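Side-chain contacts in polyprenyl synthetase (Zymomonas mobilis subsp. mobilis, PDB 4KKM), which probably condenses allylic diphosphates with isopentenyl diphosphate, as a metal-dependent trans-prenyltransferase of the FPP/GGPP synthase family: residues B[28-33]-B[75-80]; B[60-65]-B[126-131]. One frame throughout, in Å; residues are numbered along the deposited sequence.

Contact 1: residues B[28-33]-B[75-80]; sequences KTMMEQ and LVVATC
Met30 reaches from helix 24-45 to Val77 and Ala78 on helix 71-80, a thin apolar bridge between two helices of the all-helical isoprenoid synthase fold. The backbones stay well apart, the nearest CA atoms being those of Met30 and Ala78 at 8.8 Å, and one long thioether spans the gap. Met30 carries its CG anti to the backbone N (chi1 176°) and the next torsion is also extended, which drives the sulfur straight out from its helix. The chain then bends at the last torsion (chi3 -91°), and this turn swings CE off the line of the side chain toward Val77. Contact is made at the end of the methionine: CE leans on Val77 CG1 at 4.0 Å, while SD is shared by both neighbours, 4.3 Å from Val77 CG1 and 4.4 Å from Ala78 CB. Met30 and Val77 run past each other in opposite directions rather than meeting head on. No hydrogen bond joins the segments; about 93 Å² of surface is buried, shared by these three residues. Tyr307 of helix 306-314 touches both Met30 and Ala78, and Val77 also packs on Leu91 of helix 87-109, so the bridge belongs to a wider apolar layer. Leu75 and Thr79 pack on helices 208-221 and 226-253. Within helix 71-80, Leu75 O accepts two bonds from Thr79, whose OG1 (2.7 Å) and N (2.9 Å) approach Leu75 O from opposite faces of its carbonyl plane.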
loop_
_atom_site.group_PDB
_atom_site.type_symbol
_atom_site.label_atom_id
_atom_site.label_comp_id
_atom_site.label_asym_id
_atom_site.label_seq_id
_atom_site.Cartn_x
_atom_site.Cartn_y
_atom_site.Cartn_z
ATOM N N LYS B 28 -26.780 -9.839 -14.384
ATOM C CA LYS B 28 -26.153 -9.156 -15.512
ATOM C C LYS B 28 -26.372 -7.650 -15.420
ATOM O O LYS B 28 -25.456 -6.863 -15.665
ATOM C CB LYS B 28 -26.703 -9.668 -16.845
ATOM C CG LYS B 28 -25.890 -9.206 -18.052
ATOM C CD LYS B 28 -26.710 -9.205 -19.333
ATOM C CE LYS B 28 -25.802 -9.150 -20.554
ATOM N NZ LYS B 28 -26.189 -8.077 -21.515
ATOM N N THR B 29 -27.592 -7.258 -15.068
ATOM C CA THR B 29 -27.929 -5.848 -14.918
ATOM C C THR B 29 -27.093 -5.198 -13.819
ATOM O O THR B 29 -26.509 -4.132 -14.021
ATOM C CB THR B 29 -29.430 -5.650 -14.625
ATOM O OG1 THR B 29 -30.181 -5.859 -15.827
ATOM C CG2 THR B 29 -29.694 -4.241 -14.120
ATOM N N MET B 30 -27.027 -5.846 -12.660
ATOM C CA MET B 30 -26.205 -5.330 -11.568
ATOM C C MET B 30 -24.743 -5.199 -11.993
ATOM O O MET B 30 -24.083 -4.211 -11.670
ATOM C CB MET B 30 -26.331 -6.203 -10.310
ATOM C CG MET B 30 -25.406 -5.768 -9.168
ATOM S SD MET B 30 -25.551 -6.745 -7.653
ATOM C CE MET B 30 -26.796 -5.806 -6.777
ATOM N N MET B 31 -24.249 -6.184 -12.736
ATOM C CA MET B 31 -22.856 -6.180 -13.181
ATOM C C MET B 31 -22.544 -4.982 -14.074
ATOM O O MET B 31 -21.545 -4.291 -13.871
ATOM C CB MET B 31 -22.507 -7.490 -13.896
ATOM C CG MET B 31 -22.365 -8.681 -12.966
ATOM S SD MET B 31 -22.066 -10.248 -13.809
ATOM C CE MET B 31 -20.440 -9.961 -14.502
ATOM N N GLU B 32 -23.410 -4.731 -15.051
ATOM C CA GLU B 32 -23.231 -3.596 -15.952
ATOM C C GLU B 32 -23.310 -2.271 -15.198
ATOM O O GLU B 32 -22.586 -1.325 -15.507
ATOM C CB GLU B 32 -24.271 -3.635 -17.076
ATOM C CG GLU B 32 -24.187 -4.880 -17.948
ATOM C CD GLU B 32 -25.305 -4.960 -18.975
ATOM O OE1 GLU B 32 -26.275 -4.182 -18.867
ATOM O OE2 GLU B 32 -25.211 -5.804 -19.893
ATOM N N GLN B 33 -24.193 -2.209 -14.206
ATOM C CA GLN B 33 -24.330 -1.014 -13.378
ATOM C C GLN B 33 -23.096 -0.777 -12.513
ATOM O O GLN B 33 -22.575 0.340 -12.453
ATOM C CB GLN B 33 -25.568 -1.113 -12.490
ATOM C CG GLN B 33 -26.778 -0.404 -13.055
ATOM C CD GLN B 33 -28.088 -1.042 -12.624
ATOM O OE1 GLN B 33 -28.191 -1.624 -11.539
ATOM N NE2 GLN B 33 -29.099 -0.944 -13.482
ATOM N N LEU B 75 -19.016 -8.140 -5.507
ATOM C CA LEU B 75 -19.185 -8.871 -4.250
ATOM C C LEU B 75 -19.458 -7.935 -3.078
ATOM O O LEU B 75 -20.287 -8.233 -2.218
ATOM C CB LEU B 75 -17.945 -9.719 -3.953
ATOM C CG LEU B 75 -17.784 -10.973 -4.815
ATOM C CD1 LEU B 75 -16.396 -11.573 -4.624
ATOM C CD2 LEU B 75 -18.870 -11.985 -4.473
ATOM N N VAL B 76 -18.745 -6.813 -3.029
ATOM C CA VAL B 76 -18.988 -5.822 -1.986
ATOM C C VAL B 76 -20.423 -5.309 -2.061
ATOM O O VAL B 76 -21.147 -5.309 -1.061
ATOM C CB VAL B 76 -18.013 -4.628 -2.088
ATOM C CG1 VAL B 76 -18.433 -3.521 -1.124
ATOM C CG2 VAL B 76 -16.589 -5.084 -1.804
ATOM N N VAL B 77 -20.829 -4.890 -3.256
ATOM C CA VAL B 77 -22.168 -4.348 -3.475
ATOM C C VAL B 77 -23.243 -5.379 -3.117
ATOM O O VAL B 77 -24.213 -5.064 -2.420
ATOM C CB VAL B 77 -22.354 -3.861 -4.937
ATOM C CG1 VAL B 77 -23.825 -3.601 -5.239
ATOM C CG2 VAL B 77 -21.508 -2.612 -5.210
ATOM N N ALA B 78 -23.057 -6.615 -3.572
ATOM C CA ALA B 78 -24.035 -7.674 -3.317
ATOM C C ALA B 78 -24.089 -8.093 -1.850
ATOM O O ALA B 78 -25.125 -8.555 -1.373
ATOM C CB ALA B 78 -23.771 -8.896 -4.207
ATOM N N THR B 79 -22.977 -7.956 -1.139
ATOM C CA THR B 79 -22.974 -8.292 0.281
ATOM C C THR B 79 -23.586 -7.160 1.105
ATOM O O THR B 79 -24.387 -7.401 2.004
ATOM C CB THR B 79 -21.559 -8.620 0.806
ATOM O OG1 THR B 79 -20.964 -9.617 -0.028
ATOM C CG2 THR B 79 -21.640 -9.153 2.237
ATOM N N CYS B 80 -23.217 -5.920 0.790
ATOM C CA CYS B 80 -23.818 -4.772 1.470
ATOM C C CYS B 80 -25.335 -4.741 1.284
ATOM O O CYS B 80 -26.075 -4.276 2.158
ATOM C CB CYS B 80 -23.188 -3.462 0.996
ATOM S SG CYS B 80 -21.512 -3.228 1.595
#

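Contact 2: residues B[60-65]-B[126-131]; sequences MRYAAI and HKAFDD
Tyr62, two residues before the end of helix 54-64, faces Ala128 at the end of the short helix 125-128, their CA atoms 8.9 Å apart. The second backbone leaves helical geometry at Phe129 and passes through Asp130, the N-cap of helix 131-150, so the contact sits at a helix-to-helix turn in the outer part of the isoprenoid synthase fold. No hydrogen bond crosses between the segments, and about 121 Å² is buried, nearly all of it on Tyr62, Phe129 and Ala128. Tyr62 has its CG anti to the backbone N (chi1 177°), which carries the ring out from its helix to Ala128 and Phe129. The methyl of Ala128 lies over one face of that ring near its hydroxyl end, with CB 4.0 Å from Tyr62 CZ. At the other end, Phe129 brings its CE1 to 3.7 Å from Tyr62 CB. The two rings form an offset edge-to-face pair, the edge of Phe129 toward the face of Tyr62, with centroids 5.8 Å apart and planes at 64°. The offset puts the phenylalanine edge near the root of the tyrosine side chain and leaves the far end to Ala128. Beyond the segments, the hydroxyl of Tyr62 is hydrogen-bonded to the carbonyl of Pro123, and Lys122 makes a cation-pi contact with the ring, which together hold the tyrosine against the small two-stranded hairpin. Asp130, whose side chain caps the following helix, forms a salt bridge with Arg55 of helix 54-64, a second tie between the same parts of the chain. Within the stack itself, Phe129 CE1 also lies 3.8 Å from Tyr62 CG, which sits in the plane of the phenylalanine ring at its edge.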
loop_
_atom_site.group_PDB
_atom_site.type_symbol
_atom_site.label_atom_id
_atom_site.label_comp_id
_atom_site.label_asym_id
_atom_site.label_seq_id
_atom_site.Cartn_x
_atom_site.Cartn_y
_atom_site.Cartn_z
ATOM N N MET B 60 -2.372 5.198 -13.922
ATOM C CA MET B 60 -3.334 4.711 -12.936
ATOM C C MET B 60 -4.723 4.614 -13.560
ATOM O O MET B 60 -5.436 3.627 -13.370
ATOM C CB MET B 60 -3.361 5.620 -11.701
ATOM C CG MET B 60 -2.067 5.608 -10.879
ATOM S SD MET B 60 -2.012 6.905 -9.623
ATOM C CE MET B 60 -3.109 6.218 -8.359
ATOM N N ARG B 61 -5.099 5.643 -14.313
ATOM C CA ARG B 61 -6.409 5.665 -14.954
ATOM C C ARG B 61 -6.519 4.579 -16.016
ATOM O O ARG B 61 -7.543 3.905 -16.130
ATOM C CB ARG B 61 -6.677 7.043 -15.571
ATOM C CG ARG B 61 -6.926 8.139 -14.542
ATOM C CD ARG B 61 -6.932 9.531 -15.173
ATOM N NE ARG B 61 -8.058 9.713 -16.087
ATOM C CZ ARG B 61 -9.257 10.163 -15.725
ATOM N NH1 ARG B 61 -9.502 10.489 -14.463
ATOM N NH2 ARG B 61 -10.221 10.282 -16.633
ATOM N N TYR B 62 -5.461 4.427 -16.807
ATOM C CA TYR B 62 -5.437 3.404 -17.842
ATOM C C TYR B 62 -5.674 2.014 -17.257
ATOM O O TYR B 62 -6.406 1.202 -17.828
ATOM C CB TYR B 62 -4.104 3.436 -18.588
ATOM C CG TYR B 62 -3.974 2.347 -19.623
ATOM C CD1 TYR B 62 -4.535 2.494 -20.889
ATOM C CD2 TYR B 62 -3.288 1.174 -19.343
ATOM C CE1 TYR B 62 -4.416 1.503 -21.838
ATOM C CE2 TYR B 62 -3.169 0.178 -20.282
ATOM C CZ TYR B 62 -3.731 0.348 -21.529
ATOM O OH TYR B 62 -3.611 -0.646 -22.468
ATOM N N ALA B 63 -5.053 1.740 -16.116
ATOM C CA ALA B 63 -5.174 0.433 -15.474
ATOM C C ALA B 63 -6.527 0.256 -14.805
ATOM O O ALA B 63 -7.137 -0.807 -14.911
ATOM C CB ALA B 63 -4.070 0.254 -14.438
ATOM N N ALA B 64 -6.981 1.295 -14.109
ATOM C CA ALA B 64 -8.176 1.200 -13.263
ATOM C C ALA B 64 -9.501 1.389 -13.999
ATOM O O ALA B 64 -10.520 0.821 -13.600
ATOM C CB ALA B 64 -8.079 2.186 -12.107
ATOM N N ILE B 65 -9.489 2.193 -15.059
ATOM C CA ILE B 65 -10.719 2.536 -15.768
ATOM C C ILE B 65 -10.931 1.680 -17.008
ATOM O O ILE B 65 -9.994 1.423 -17.763
ATOM C CB ILE B 65 -10.743 4.029 -16.172
ATOM C CG1 ILE B 65 -10.706 4.919 -14.929
ATOM C CG2 ILE B 65 -11.974 4.349 -17.019
ATOM C CD1 ILE B 65 -10.635 6.402 -15.254
ATOM N N HIS B 126 3.040 -1.577 -18.412
ATOM C CA HIS B 126 4.455 -1.473 -18.755
ATOM C C HIS B 126 4.665 -1.426 -20.270
ATOM O O HIS B 126 5.683 -0.934 -20.743
ATOM C CB HIS B 126 5.290 -2.585 -18.102
ATOM C CG HIS B 126 4.990 -3.959 -18.612
ATOM N ND1 HIS B 126 5.812 -4.623 -19.501
ATOM C CD2 HIS B 126 3.967 -4.807 -18.347
ATOM C CE1 HIS B 126 5.306 -5.811 -19.765
ATOM N NE2 HIS B 126 4.184 -5.949 -19.077
ATOM N N LYS B 127 3.684 -1.914 -21.024
ATOM C CA LYS B 127 3.754 -1.869 -22.482
ATOM C C LYS B 127 3.237 -0.542 -23.045
ATOM O O LYS B 127 3.890 0.083 -23.879
ATOM C CB LYS B 127 2.987 -3.044 -23.095
ATOM C CG LYS B 127 3.559 -4.400 -22.727
ATOM C CD LYS B 127 5.020 -4.532 -23.153
ATOM C CE LYS B 127 5.156 -5.032 -24.586
ATOM N NZ LYS B 127 4.660 -4.066 -25.606
ATOM N N ALA B 128 2.062 -0.120 -22.589
ATOM C CA ALA B 128 1.480 1.143 -23.037
ATOM C C ALA B 128 2.291 2.329 -22.519
ATOM O O ALA B 128 2.363 3.380 -23.154
ATOM C CB ALA B 128 0.028 1.250 -22.581
ATOM N N PHE B 129 2.906 2.147 -21.357
ATOM C CA PHE B 129 3.714 3.200 -20.753
ATOM C C PHE B 129 5.180 2.776 -20.724
ATOM O O PHE B 129 5.872 2.868 -21.736
ATOM C CB PHE B 129 3.179 3.547 -19.354
ATOM C CG PHE B 129 1.826 4.220 -19.380
ATOM C CD1 PHE B 129 0.665 3.473 -19.564
ATOM C CD2 PHE B 129 1.715 5.597 -19.244
ATOM C CE1 PHE B 129 -0.584 4.084 -19.610
ATOM C CE2 PHE B 129 0.471 6.216 -19.281
ATOM C CZ PHE B 129 -0.683 5.455 -19.469
ATOM N N ASP B 130 5.639 2.304 -19.571
ATOM C CA ASP B 130 6.986 1.757 -19.418
ATOM C C ASP B 130 7.067 1.042 -18.074
ATOM O O ASP B 130 6.136 1.119 -17.280
ATOM C CB ASP B 130 8.044 2.854 -19.511
ATOM C CG ASP B 130 7.696 4.069 -18.674
ATOM O OD1 ASP B 130 7.713 3.960 -17.432
ATOM O OD2 ASP B 130 7.410 5.135 -19.261
ATOM N N ASP B 131 8.176 0.347 -17.827
ATOM C CA ASP B 131 8.312 -0.473 -16.625
ATOM C C ASP B 131 8.226 0.365 -15.352
ATOM O O ASP B 131 7.520 0.010 -14.408
ATOM C CB ASP B 131 9.625 -1.265 -16.646
ATOM C CG ASP B 131 9.663 -2.311 -17.752
ATOM O OD1 ASP B 131 8.590 -2.653 -18.288
ATOM O OD2 ASP B 131 10.767 -2.795 -18.078
#

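The segments alternate along the chain: 28-33, then 60-65, then 75-80 and finally 126-131. Helices 24-45, 54-64 and 71-80 follow one another, so contact 1 joins the first and third of these, while contact 2 ties the middle one to the turn leading into helix 131-150. The contact centres are 26 Å apart and the nearest atoms about 12 Å, with no direct touch. Contact 1 lies deeper, partly buried among helices, and contact 2 is at the surface. Helix 87-109, which carries calcium ligand Asp108, touches residues of both pairs of segments, although neither contact lies at the metal site; both are structural packing.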